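Local atomic coordinates of glycosyl hydrolase (Rhizobium leguminosarum bv. trifolii, PDB entry 5NDX), a protein that probably hydrolyses O-glycosidic bonds as a family 39 glycoside hydrolase, and is the bacterial orthologue of human alpha-L-iduronidase. Residues Ser28-Leu33 / His59-Leu64; Glu37-Leu42 / Ile86-Lys91; Asn63-Lys68 / Ser76-Ala81; Phe93-Gly98 / Thr143-Asp148. The protein carries 2 engineered substitutions. All coordinates share one frame; numbering follows the deposited sequence. Where two conformers were deposited one is given.

Contact 1: residues Ser28-Leu33 / His59-Leu64; sequences SPAELL and HYLYNL. With 8U8 ((2~{R},3~{S},4~{S},5~{R},6~{S})-6-(4-methyl-2-oxidanylidene-chromen-7-yl)oxy-3,4,5-tris(oxidanyl)oxane-2-carboxylic acid), chain M.
The rings of His-59 and Tyr-60 both turn an edge toward Ser-28, whose OG lies near either ring plane, 3.7 Å from CD2 of Tyr-60 and 3.2 Å from CB of His-59. At another edge of the imidazole, and in its plane, sits O3 of the bound ligand 8U8; NE2 of His-59 donates to this oxygen in a nearly straight bond of 3.1 Å, with an angle of 167° at the hydrogen. Across the ring, ND1 is hydrogen-bonded to Glu-95, and the two bonds together fix the rotation of the imidazole. A leucine in place of His-59 would probably leave O3 without this donor and Glu-95 without its mate. Both segments follow neighbouring strands of a TIM barrel, 24-27 and 55-58, and belong to the loops at the C-terminal mouth, where enzymes of this fold bind their substrates. Beyond Pro-29, which is reached through a cis peptide, the chain turns into a short 3-10 segment, as does the partner from Leu-61 on. The methyl of Ala-30 meets two leucines: its CB comes 3.8 Å from Leu-64 CD1 and 4.0 Å from Leu-61 CD2. The latter methyl also meets CD1 of Leu-33 at 4.2 Å, although Leu-61 starts out pointing away. Glu-31, bent at chi2 (81°), and Leu-64 run antiparallel alongside each other, Glu-31 CG 3.9 Å from Leu-64 CD2, while the carboxylate OE2 of Glu-31 passes near CB of Asn-63.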
# COMPACT_ATOMS: atom_id res chain seq x y z
N SER A 28 -6.53 -10.64 5.56
CA SER A 28 -7.42 -11.40 6.39
C SER A 28 -6.65 -12.66 6.82
O SER A 28 -5.84 -13.15 6.04
CB SER A 28 -8.67 -11.78 5.61
OG SER A 28 -9.62 -12.24 6.53
N PRO A 29 -6.86 -13.19 8.03
CA PRO A 29 -7.67 -12.62 9.09
C PRO A 29 -6.83 -11.81 10.06
O PRO A 29 -5.58 -11.79 10.00
CB PRO A 29 -8.21 -13.88 9.80
CG PRO A 29 -7.02 -14.78 9.80
CD PRO A 29 -6.44 -14.57 8.38
N ALA A 30 -7.54 -11.19 11.00
CA ALA A 30 -6.96 -10.28 11.97
C ALA A 30 -5.90 -10.91 12.85
O ALA A 30 -4.97 -10.22 13.29
CB ALA A 30 -8.06 -9.67 12.83
N GLU A 31 -6.01 -12.21 13.08
CA GLU A 31 -5.03 -12.94 13.89
C GLU A 31 -3.61 -12.83 13.35
O GLU A 31 -2.66 -12.92 14.14
CB GLU A 31 -5.39 -14.44 13.99
CG GLU A 31 -6.55 -14.75 14.92
CD GLU A 31 -7.93 -14.52 14.32
OE1 GLU A 31 -8.04 -14.14 13.13
OE2 GLU A 31 -8.94 -14.71 15.07
N LEU A 32 -3.43 -12.64 12.04
CA LEU A 32 -2.07 -12.43 11.50
C LEU A 32 -1.39 -11.27 12.13
O LEU A 32 -0.16 -11.29 12.24
CB LEU A 32 -2.05 -12.26 9.98
CG LEU A 32 -2.52 -13.46 9.19
CD1 LEU A 32 -2.42 -13.12 7.71
CD2 LEU A 32 -1.72 -14.71 9.53
N LEU A 33 -2.13 -10.28 12.64
CA LEU A 33 -1.49 -9.14 13.31
C LEU A 33 -0.72 -9.54 14.58
O LEU A 33 0.15 -8.83 15.03
CB LEU A 33 -2.50 -8.06 13.67
CG LEU A 33 -3.04 -7.21 12.54
CD1 LEU A 33 -4.32 -6.47 12.89
CD2 LEU A 33 -1.99 -6.18 12.13
N HIS A 59 -9.65 -7.75 7.99
CA HIS A 59 -10.94 -8.41 8.21
C HIS A 59 -11.04 -9.08 9.59
O HIS A 59 -10.06 -9.66 10.07
CB HIS A 59 -11.18 -9.56 7.21
CG HIS A 59 -11.56 -9.14 5.83
ND1 HIS A 59 -11.98 -7.87 5.51
CD2 HIS A 59 -11.67 -9.88 4.69
CE1 HIS A 59 -12.30 -7.82 4.22
NE2 HIS A 59 -12.10 -9.03 3.70
N TYR A 60 -12.23 -9.03 10.16
CA TYR A 60 -12.57 -9.78 11.39
C TYR A 60 -11.80 -9.32 12.63
O TYR A 60 -11.43 -10.13 13.47
CB TYR A 60 -12.34 -11.29 11.18
CG TYR A 60 -13.13 -11.88 10.04
CD1 TYR A 60 -14.52 -11.99 10.13
CD2 TYR A 60 -12.51 -12.39 8.90
CE1 TYR A 60 -15.28 -12.57 9.13
CE2 TYR A 60 -13.26 -12.98 7.87
CZ TYR A 60 -14.65 -13.05 8.01
OH TYR A 60 -15.46 -13.59 7.04
N LEU A 61 -11.59 -8.01 12.76
CA LEU A 61 -11.00 -7.50 13.99
C LEU A 61 -11.79 -7.96 15.24
O LEU A 61 -11.18 -8.30 16.24
CB LEU A 61 -10.85 -5.97 13.96
CG LEU A 61 -9.67 -5.51 13.08
CD1 LEU A 61 -9.83 -4.04 12.76
CD2 LEU A 61 -8.35 -5.81 13.75
N TYR A 62 -13.11 -8.00 15.17
CA TYR A 62 -13.90 -8.41 16.37
C TYR A 62 -13.83 -9.92 16.72
O TYR A 62 -14.16 -10.28 17.86
CB TYR A 62 -15.35 -7.96 16.24
CG TYR A 62 -15.60 -6.46 16.48
CD1 TYR A 62 -14.89 -5.74 17.44
CD2 TYR A 62 -16.57 -5.78 15.74
CE1 TYR A 62 -15.15 -4.40 17.71
CE2 TYR A 62 -16.83 -4.43 15.97
CZ TYR A 62 -16.12 -3.74 16.97
OH TYR A 62 -16.38 -2.43 17.28
N ASN A 63 -13.35 -10.78 15.82
CA ASN A 63 -13.01 -12.18 16.21
C ASN A 63 -11.86 -12.23 17.18
O ASN A 63 -11.66 -13.25 17.78
CB ASN A 63 -12.69 -13.07 15.00
CG ASN A 63 -13.92 -13.38 14.17
OD1 ASN A 63 -15.05 -13.10 14.55
ND2 ASN A 63 -13.70 -13.95 13.02
N LEU A 64 -11.09 -11.15 17.31
CA LEU A 64 -10.07 -11.07 18.33
C LEU A 64 -10.65 -10.89 19.75
O LEU A 64 -9.95 -11.13 20.72
CB LEU A 64 -9.09 -9.91 18.04
CG LEU A 64 -8.27 -10.07 16.75
CD1 LEU A 64 -7.32 -8.92 16.53
CD2 LEU A 64 -7.54 -11.43 16.69
C15 8U8 M . -17.39 -15.51 -2.66
C13 8U8 M . -17.32 -14.29 -3.38
C14 8U8 M . -18.33 -14.00 -4.30
C16 8U8 M . -18.32 -12.79 -5.00
O9 8U8 M . -19.22 -12.62 -5.82
O8 8U8 M . -17.31 -11.87 -4.82
C11 8U8 M . -16.37 -12.07 -3.84
C10 8U8 M . -15.44 -11.05 -3.59
C12 8U8 M . -16.35 -13.29 -3.12
C7 8U8 M . -15.38 -13.43 -2.11
C8 8U8 M . -14.46 -12.42 -1.85
C9 8U8 M . -14.47 -11.22 -2.59
O2 8U8 M . -13.60 -10.17 -2.35
C5 8U8 M . -12.26 -10.33 -1.74
O1 8U8 M . -11.57 -11.39 -2.41
C1 8U8 M . -10.45 -11.93 -1.80
C6 8U8 M . -9.59 -12.15 -2.91
O7 8U8 M . -8.76 -13.04 -2.77
O6 8U8 M . -9.74 -11.41 -3.87
C2 8U8 M . -9.66 -10.99 -0.84
O5 8U8 M . -8.88 -10.07 -1.62
C3 8U8 M . -10.58 -10.25 0.23
O4 8U8 M . -10.30 -10.73 1.50
C4 8U8 M . -12.10 -10.42 -0.10
O3 8U8 M . -12.86 -9.43 0.71

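Contact 2: residues Glu37-Leu42 / Ile86-Lys91; sequences EMRQML and IEHRLK
Charge pairing between Arg-39 and Glu-87 supplies the polar grip of this contact. The arginine sets CG opposite the backbone N (chi1 179°) and stays extended as far as NE, presenting its guanidinium end-on: NH1 donates to OE1 of Glu-87 at 2.9 Å, and NH2 to OE2 of the same carboxylate at 2.8 Å. Both oxygens are met on their syn side, yet the two flat groups are not coplanar, being turned 36° from each other. NH2 has a second acidic partner in Glu-541, so the arginine also ties the two helices to a later part of the chain.

Contacts with the imidazole of His-88 come next. Its CE1 lies over one guanidinium face, 4.2 Å from Arg-39 NH1, which in turn stands at the imidazole edge. Leu-42 covers a ring face in a CH-pi contact, CB 4.1 Å from the centroid and 23° off the normal. ND1 is bonded to the backbone oxygen of Val-84, and NE2 of His-88 donates weakly to a water at 2.8 Å. The same water donates to Arg-39 O, 2.7 Å away.

Purely apolar packing is limited to Leu-42 CD2 against Leu-90 CD1, at 3.8 Å. Leu-90 belongs to the Schellman motif that ends helix 76-87: its N bonds to Met-85 O, that of Arg-89 (positive phi) to Ile-86 O. Helices 36-45 and 76-87 follow successive barrel strands, and this is the side-by-side pairing of neighbouring outer helices found in a TIM barrel.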
# COMPACT_ATOMS: atom_id res chain seq x y z
N GLU A 37 5.80 -12.69 11.71
CA GLU A 37 5.96 -12.39 10.32
C GLU A 37 5.29 -11.04 9.94
O GLU A 37 5.91 -10.20 9.31
CB GLU A 37 5.39 -13.48 9.44
CG GLU A 37 6.07 -14.85 9.58
CD GLU A 37 5.52 -15.68 10.72
OE1 GLU A 37 4.80 -15.16 11.61
OE2 GLU A 37 5.80 -16.88 10.73
N MET A 38 4.04 -10.86 10.33
CA MET A 38 3.33 -9.62 10.09
C MET A 38 3.95 -8.47 10.82
O MET A 38 3.98 -7.34 10.28
CB MET A 38 1.88 -9.72 10.51
CG MET A 38 0.98 -8.56 10.11
SD MET A 38 1.13 -8.06 8.38
CE MET A 38 0.30 -9.44 7.59
N ARG A 39 4.46 -8.72 12.04
CA ARG A 39 5.14 -7.65 12.80
C ARG A 39 6.33 -7.09 11.98
O ARG A 39 6.49 -5.88 11.83
CB ARG A 39 5.58 -8.14 14.20
CG ARG A 39 6.31 -7.05 14.97
CD ARG A 39 6.50 -7.30 16.48
NE ARG A 39 7.26 -6.14 16.97
CZ ARG A 39 6.75 -4.99 17.45
NH1 ARG A 39 5.46 -4.81 17.65
NH2 ARG A 39 7.58 -4.01 17.80
N GLN A 40 7.13 -7.98 11.41
CA GLN A 40 8.25 -7.56 10.56
C GLN A 40 7.73 -6.82 9.32
O GLN A 40 8.26 -5.78 8.98
CB GLN A 40 9.11 -8.73 10.14
CG GLN A 40 10.45 -8.27 9.64
CD GLN A 40 11.32 -9.43 9.13
OE1 GLN A 40 11.76 -10.33 9.91
NE2 GLN A 40 11.62 -9.38 7.90
N MET A 41 6.67 -7.35 8.71
CA MET A 41 6.10 -6.73 7.52
C MET A 41 5.64 -5.29 7.76
O MET A 41 5.79 -4.45 6.89
CB MET A 41 4.96 -7.58 6.99
CG MET A 41 5.44 -8.92 6.47
SD MET A 41 4.10 -10.11 6.40
CE MET A 41 4.88 -11.40 5.42
N LEU A 42 5.06 -5.03 8.94
CA LEU A 42 4.56 -3.70 9.25
C LEU A 42 5.64 -2.62 9.31
O LEU A 42 5.34 -1.46 9.09
CB LEU A 42 3.74 -3.69 10.54
CG LEU A 42 2.45 -4.48 10.50
CD1 LEU A 42 1.78 -4.46 11.86
CD2 LEU A 42 1.51 -3.96 9.46
N ILE A 86 -0.52 1.11 15.21
CA ILE A 86 -0.20 2.47 15.70
C ILE A 86 1.31 2.68 15.86
O ILE A 86 1.86 3.67 15.43
CB ILE A 86 -0.95 2.80 17.02
CG1 ILE A 86 -2.41 3.23 16.79
CG2 ILE A 86 -0.34 4.02 17.73
CD1 ILE A 86 -3.18 2.61 15.66
N GLU A 87 1.98 1.70 16.42
CA GLU A 87 3.42 1.72 16.58
C GLU A 87 4.19 1.81 15.24
O GLU A 87 5.27 2.37 15.19
CB GLU A 87 3.77 0.43 17.33
CG GLU A 87 5.23 0.27 17.68
CD GLU A 87 5.61 -1.17 18.04
OE1 GLU A 87 4.73 -2.07 18.14
OE2 GLU A 87 6.83 -1.38 18.22
N HIS A 88 3.62 1.32 14.13
CA HIS A 88 4.28 1.47 12.81
C HIS A 88 3.67 2.57 11.93
O HIS A 88 3.82 2.53 10.71
CB HIS A 88 4.28 0.13 12.11
CG HIS A 88 5.14 -0.85 12.81
ND1 HIS A 88 4.66 -1.71 13.77
CD2 HIS A 88 6.48 -1.03 12.79
CE1 HIS A 88 5.65 -2.42 14.26
NE2 HIS A 88 6.78 -2.03 13.69
N ARG A 89 2.99 3.53 12.57
CA ARG A 89 2.40 4.68 11.92
C ARG A 89 1.38 4.28 10.88
O ARG A 89 1.32 4.84 9.81
CB ARG A 89 3.51 5.58 11.32
CG ARG A 89 4.62 5.94 12.34
CD ARG A 89 5.58 7.01 11.81
NE ARG A 89 6.38 6.52 10.66
CZ ARG A 89 7.59 5.94 10.74
NH1 ARG A 89 8.17 5.75 11.91
NH2 ARG A 89 8.22 5.54 9.63
N LEU A 90 0.58 3.28 11.20
CA LEU A 90 -0.50 2.84 10.35
C LEU A 90 -1.81 3.08 11.09
O LEU A 90 -1.83 3.05 12.32
CB LEU A 90 -0.29 1.40 9.99
CG LEU A 90 0.97 1.22 9.11
CD1 LEU A 90 1.40 -0.23 9.08
CD2 LEU A 90 0.76 1.75 7.69
N LYS A 91 -2.87 3.32 10.34
CA LYS A 91 -4.20 3.53 10.87
C LYS A 91 -5.13 2.46 10.38
O LYS A 91 -5.06 2.08 9.24
CB LYS A 91 -4.72 4.88 10.40
CG LYS A 91 -3.82 6.03 10.88
CD LYS A 91 -4.14 7.33 10.24
CE LYS A 91 -3.15 8.44 10.64
NZ LYS A 91 -3.29 8.68 12.08
O HOH W 1 8.36 -4.31 13.06

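Contact 3: residues Asn63-Lys68 / Ser76-Ala81; sequences NLLSAK and SLLDRA. Unlike the reference sequence in segment 63-68: Leu-65 (reference Val).
Leu-64 and Leu-65 are the residues of the first segment that press against helix 76-87, and they do so in the part of the TIM barrel that runs from strand 55-58 to strand 91-95. After strand 55-58 the chain makes a small excursion through a weakly bonded pair of short strands, about 66-67 and 73-74, and then enters the helix that leads back toward strand 91-95. Leu-64 comes first, at the end of its 3-10 segment, with CA closest to that of Leu-78. Its branch CD1 reaches along the helix surface to Ala-81, where the two methyl carbons, Leu-64 CD1 and Ala-81 CB, are in tight contact at 3.5 Å. The same CD1 touches Leu-78 CD1 at 4.1 Å, while nearer the backbone Leu-64 CB rests 4.0 Å from Leu-77 CB. The carbonyl oxygen of Leu-64 takes a hydrogen bond from a water, which itself accepts from Leu-77 N at 2.9 Å and so links the loop to the first turn of the helix.

Leu-65, a leucine where the reference sequence has valine, points past the helix, but its end swings back. Leu-119 of helix 110-131 and Pro-100 also touch this side chain. Leu-78 turns to meet it with CG anti to the backbone N (chi1 -171°). The two chains meet at a slant, Leu-65 CD2 lying 3.8 Å from Leu-78 CB and 3.9 Å from the CD2 methyl of Leu-78.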
# COMPACT_ATOMS: atom_id res chain seq x y z
N ASN A 63 -13.35 -10.78 15.82
CA ASN A 63 -13.01 -12.18 16.21
C ASN A 63 -11.86 -12.23 17.18
O ASN A 63 -11.66 -13.25 17.78
CB ASN A 63 -12.69 -13.07 15.00
CG ASN A 63 -13.92 -13.38 14.17
OD1 ASN A 63 -15.05 -13.10 14.55
ND2 ASN A 63 -13.70 -13.95 13.02
N LEU A 64 -11.09 -11.15 17.31
CA LEU A 64 -10.07 -11.07 18.33
C LEU A 64 -10.65 -10.89 19.75
O LEU A 64 -9.95 -11.13 20.72
CB LEU A 64 -9.09 -9.91 18.04
CG LEU A 64 -8.27 -10.07 16.75
CD1 LEU A 64 -7.32 -8.92 16.53
CD2 LEU A 64 -7.54 -11.43 16.69
N LEU A 65 -11.90 -10.45 19.86
CA LEU A 65 -12.53 -10.29 21.16
C LEU A 65 -13.15 -11.60 21.61
O LEU A 65 -13.47 -12.45 20.80
CB LEU A 65 -13.63 -9.23 21.09
CG LEU A 65 -13.22 -7.78 20.81
CD1 LEU A 65 -14.43 -6.90 20.98
CD2 LEU A 65 -12.09 -7.32 21.70
N SER A 66 -13.33 -11.75 22.91
CA SER A 66 -14.18 -12.84 23.42
C SER A 66 -15.01 -12.31 24.59
O SER A 66 -14.62 -11.33 25.25
CB SER A 66 -13.35 -14.09 23.77
OG SER A 66 -12.38 -13.72 24.72
N ALA A 67 -16.19 -12.91 24.78
CA ALA A 67 -17.10 -12.53 25.88
C ALA A 67 -16.45 -12.91 27.17
O ALA A 67 -16.04 -14.06 27.33
CB ALA A 67 -18.43 -13.27 25.78
N LYS A 68 -16.31 -11.94 28.07
CA LYS A 68 -16.14 -12.22 29.48
C LYS A 68 -17.55 -12.06 30.08
O LYS A 68 -18.06 -10.93 30.13
CB LYS A 68 -15.10 -11.29 30.14
CG LYS A 68 -13.66 -11.79 30.00
CD LYS A 68 -12.73 -11.40 31.16
CE LYS A 68 -12.05 -10.06 30.94
NZ LYS A 68 -13.05 -8.96 30.83
N SER A 76 -7.79 -8.02 25.10
CA SER A 76 -6.33 -8.04 25.09
C SER A 76 -5.72 -8.38 23.71
O SER A 76 -4.67 -7.85 23.41
CB SER A 76 -5.80 -8.97 26.18
OG SER A 76 -6.24 -10.28 25.92
N LEU A 77 -6.35 -9.23 22.90
CA LEU A 77 -5.86 -9.52 21.55
C LEU A 77 -6.06 -8.35 20.59
O LEU A 77 -5.16 -8.05 19.80
CB LEU A 77 -6.45 -10.82 20.97
CG LEU A 77 -6.14 -12.09 21.79
CD1 LEU A 77 -6.71 -13.35 21.09
CD2 LEU A 77 -4.64 -12.25 22.06
N LEU A 78 -7.22 -7.69 20.69
CA LEU A 78 -7.50 -6.52 19.88
C LEU A 78 -6.54 -5.39 20.21
O LEU A 78 -6.06 -4.71 19.31
CB LEU A 78 -8.98 -6.09 19.94
CG LEU A 78 -9.42 -5.00 18.96
CD1 LEU A 78 -9.13 -5.34 17.48
CD2 LEU A 78 -10.89 -4.67 19.11
N ASP A 79 -6.24 -5.20 21.49
CA ASP A 79 -5.24 -4.24 21.93
C ASP A 79 -3.87 -4.47 21.28
O ASP A 79 -3.24 -3.52 20.85
CB ASP A 79 -5.01 -4.29 23.45
CG ASP A 79 -6.21 -3.81 24.27
OD1 ASP A 79 -7.16 -3.19 23.75
OD2 ASP A 79 -6.15 -4.10 25.50
N ARG A 80 -3.41 -5.71 21.27
CA ARG A 80 -2.14 -6.04 20.66
C ARG A 80 -2.16 -5.77 19.15
O ARG A 80 -1.20 -5.26 18.63
CB ARG A 80 -1.76 -7.50 20.92
CG ARG A 80 -1.32 -7.69 22.39
CD ARG A 80 -1.21 -9.16 22.81
NE ARG A 80 -0.38 -9.95 21.88
CZ ARG A 80 -0.38 -11.29 21.78
NH1 ARG A 80 -1.15 -12.07 22.55
NH2 ARG A 80 0.42 -11.88 20.89
N ALA A 81 -3.27 -6.07 18.51
CA ALA A 81 -3.40 -5.94 17.07
C ALA A 81 -3.41 -4.46 16.65
O ALA A 81 -2.71 -4.08 15.72
CB ALA A 81 -4.67 -6.62 16.60
O HOH W 2 -9.17 -9.73 22.60

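Contact 4: residues Phe93-Gly98 / Thr143-Asp148; sequences FFELMG and TTNQAD. Engineered in segment 143-148: Gln-146 (natural residue Glu). With 8U8 ((2~{R},3~{S},4~{S},5~{R},6~{S})-6-(4-methyl-2-oxidanylidene-chromen-7-yl)oxy-3,4,5-tris(oxidanyl)oxane-2-carboxylic acid), chain M.
With Leu-96 at the centre of an inverse gamma turn, the backbone comes closest to the loop after strand 140-142 at Met-97 and Thr-144, whose CA atoms are 4.6 Å apart. Extended beyond CG, Met-97 crosses Thr-144 at about a right angle, its CG 3.1 Å from Thr-144 OG1, and then runs alongside Asn-145, CE touching CB of that asparagine at 3.6 Å. One water joins Thr-144 OG1 to the N of Gly-98. Glu-95 also lies beside Asn-145, OE2 3.3 Å from Asn-145 CB, with carboxylate and amide planes 75° apart. Arg-57 bonds to both groups, holding the amide so that ND2 of Asn-145 donates to O3 of 8U8 at 3.0 Å. An aspartate in place of Asn-145 would probably cost O3 this donor and set a carboxylate beside that of Glu-95. Gln-146, engineered from glutamate and poorly ordered, also donates to that oxygen, NE2 3.1 Å from O3 of 8U8. An asparagine followed by the acid/base glutamate, here replaced by Gln-146 at the predicted proton-donor position, after the fourth barrel strand is the hallmark of the catalytic site in clan A glycoside hydrolases.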
# COMPACT_ATOMS: atom_id res chain seq x y z
N PHE A 93 -8.37 1.02 8.70
CA PHE A 93 -9.58 1.20 7.93
C PHE A 93 -10.43 0.08 8.53
O PHE A 93 -10.32 -1.07 8.14
CB PHE A 93 -9.29 1.05 6.44
CG PHE A 93 -10.45 1.31 5.52
CD1 PHE A 93 -11.68 1.76 5.96
CD2 PHE A 93 -10.29 1.06 4.15
CE1 PHE A 93 -12.73 1.96 5.07
CE2 PHE A 93 -11.33 1.25 3.27
CZ PHE A 93 -12.56 1.73 3.72
N PHE A 94 -11.18 0.46 9.58
CA PHE A 94 -11.69 -0.44 10.61
C PHE A 94 -13.06 -0.96 10.17
O PHE A 94 -14.06 -0.24 10.26
CB PHE A 94 -11.84 0.33 11.95
CG PHE A 94 -11.92 -0.54 13.18
CD1 PHE A 94 -12.92 -1.49 13.32
CD2 PHE A 94 -11.03 -0.38 14.21
CE1 PHE A 94 -12.98 -2.29 14.46
CE2 PHE A 94 -11.09 -1.18 15.35
CZ PHE A 94 -12.07 -2.12 15.48
N GLU A 95 -13.09 -2.20 9.70
CA GLU A 95 -14.34 -2.84 9.36
C GLU A 95 -14.96 -3.33 10.66
O GLU A 95 -14.30 -4.07 11.43
CB GLU A 95 -14.14 -4.03 8.43
CG GLU A 95 -13.42 -3.66 7.14
CD GLU A 95 -13.05 -4.89 6.33
OE1 GLU A 95 -11.99 -5.51 6.65
OE2 GLU A 95 -13.85 -5.25 5.44
N LEU A 96 -16.19 -2.92 10.89
CA LEU A 96 -16.91 -3.31 12.11
C LEU A 96 -17.47 -4.72 11.88
O LEU A 96 -18.61 -4.90 11.48
CB LEU A 96 -17.99 -2.28 12.42
CG LEU A 96 -17.42 -0.91 12.80
CD1 LEU A 96 -18.49 0.17 12.86
CD2 LEU A 96 -16.62 -0.95 14.09
N MET A 97 -16.64 -5.72 12.13
CA MET A 97 -16.81 -7.01 11.55
C MET A 97 -16.18 -8.07 12.42
O MET A 97 -15.08 -7.90 12.95
CB MET A 97 -16.14 -6.96 10.19
CG MET A 97 -15.83 -8.25 9.48
SD MET A 97 -14.83 -7.95 7.96
CE MET A 97 -14.94 -9.61 7.29
N GLY A 98 -16.87 -9.20 12.49
CA GLY A 98 -16.49 -10.32 13.33
C GLY A 98 -17.58 -10.55 14.37
O GLY A 98 -18.55 -9.78 14.45
N THR A 143 -18.66 -0.72 7.27
CA THR A 143 -19.45 -1.94 7.41
C THR A 143 -18.64 -3.19 7.10
O THR A 143 -17.62 -3.17 6.38
CB THR A 143 -20.58 -2.05 6.39
OG1 THR A 143 -19.98 -1.98 5.08
CG2 THR A 143 -21.60 -1.00 6.59
N THR A 144 -19.18 -4.27 7.63
CA THR A 144 -18.67 -5.62 7.54
C THR A 144 -18.62 -5.93 6.09
O THR A 144 -19.52 -5.57 5.30
CB THR A 144 -19.60 -6.65 8.31
OG1 THR A 144 -18.86 -7.79 8.77
CG2 THR A 144 -20.79 -7.10 7.45
N ASN A 145 -17.58 -6.67 5.79
CA ASN A 145 -17.18 -6.92 4.43
C ASN A 145 -18.28 -7.70 3.68
O ASN A 145 -19.13 -8.40 4.29
CB ASN A 145 -15.86 -7.69 4.43
CG ASN A 145 -15.29 -7.85 3.03
OD1 ASN A 145 -15.07 -6.86 2.31
ND2 ASN A 145 -15.10 -9.12 2.62
N GLN A 146 -18.24 -7.52 2.36
CA GLN A 146 -19.23 -8.05 1.47
C GLN A 146 -20.56 -7.80 2.16
O GLN A 146 -20.98 -6.65 2.31
CB GLN A 146 -18.95 -9.53 1.14
CG GLN A 146 -18.12 -9.76 -0.12
CD GLN A 146 -16.68 -10.20 0.14
OE1 GLN A 146 -16.43 -11.17 0.86
NE2 GLN A 146 -15.72 -9.50 -0.47
N ALA A 147 -21.12 -8.87 2.72
CA ALA A 147 -22.55 -8.98 2.95
C ALA A 147 -23.39 -9.42 1.71
O ALA A 147 -24.52 -9.88 1.86
CB ALA A 147 -23.13 -7.75 3.64
N ASP A 148 -22.83 -9.32 0.51
CA ASP A 148 -23.43 -9.89 -0.70
C ASP A 148 -22.54 -11.04 -1.21
O ASP A 148 -22.08 -11.04 -2.35
CB ASP A 148 -23.65 -8.78 -1.75
CG ASP A 148 -22.40 -8.27 -2.29
OD1 ASP A 148 -21.37 -8.33 -1.62
OD2 ASP A 148 -22.42 -7.77 -3.37
C15 8U8 M . -17.39 -15.51 -2.66
C13 8U8 M . -17.32 -14.29 -3.38
C14 8U8 M . -18.33 -14.00 -4.30
C16 8U8 M . -18.32 -12.79 -5.00
O9 8U8 M . -19.22 -12.62 -5.82
O8 8U8 M . -17.31 -11.87 -4.82
C11 8U8 M . -16.37 -12.07 -3.84
C10 8U8 M . -15.44 -11.05 -3.59
C12 8U8 M . -16.35 -13.29 -3.12
C7 8U8 M . -15.38 -13.43 -2.11
C8 8U8 M . -14.46 -12.42 -1.85
C9 8U8 M . -14.47 -11.22 -2.59
O2 8U8 M . -13.60 -10.17 -2.35
C5 8U8 M . -12.26 -10.33 -1.74
O1 8U8 M . -11.57 -11.39 -2.41
C1 8U8 M . -10.45 -11.93 -1.80
C6 8U8 M . -9.59 -12.15 -2.91
O7 8U8 M . -8.76 -13.04 -2.77
O6 8U8 M . -9.74 -11.41 -3.87
C2 8U8 M . -9.66 -10.99 -0.84
O5 8U8 M . -8.88 -10.07 -1.62
C3 8U8 M . -10.58 -10.25 0.23
O4 8U8 M . -10.30 -10.73 1.50
C4 8U8 M . -12.10 -10.42 -0.10
O3 8U8 M . -12.86 -9.43 0.71
O HOH W 3 -19.56 -9.26 10.82

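Overall arrangement
Contacts 1 and 4 work together at the barrel mouth: their centres are 11 Å apart, and both reach the same 8U8 molecule. They are joined directly, His-59 ND1 meeting Glu-95 OE1 at 2.6 Å, and the His-59 side chain is about 6 Å from that of Gln-146, the engineered residue at the predicted proton-donor position. Contact 3 begins where contact 1 ends, sharing Asn-63 and Leu-64, and carries the loop onto helix 76-87. Leu-33 connects it further, its CD1 3.7 Å from Ala-81 CB. Contact 2 lies toward the other end of that helix, 21 Å between centres from contact 4, and is joined to contact 1 by packing of Leu-33 and Met-38.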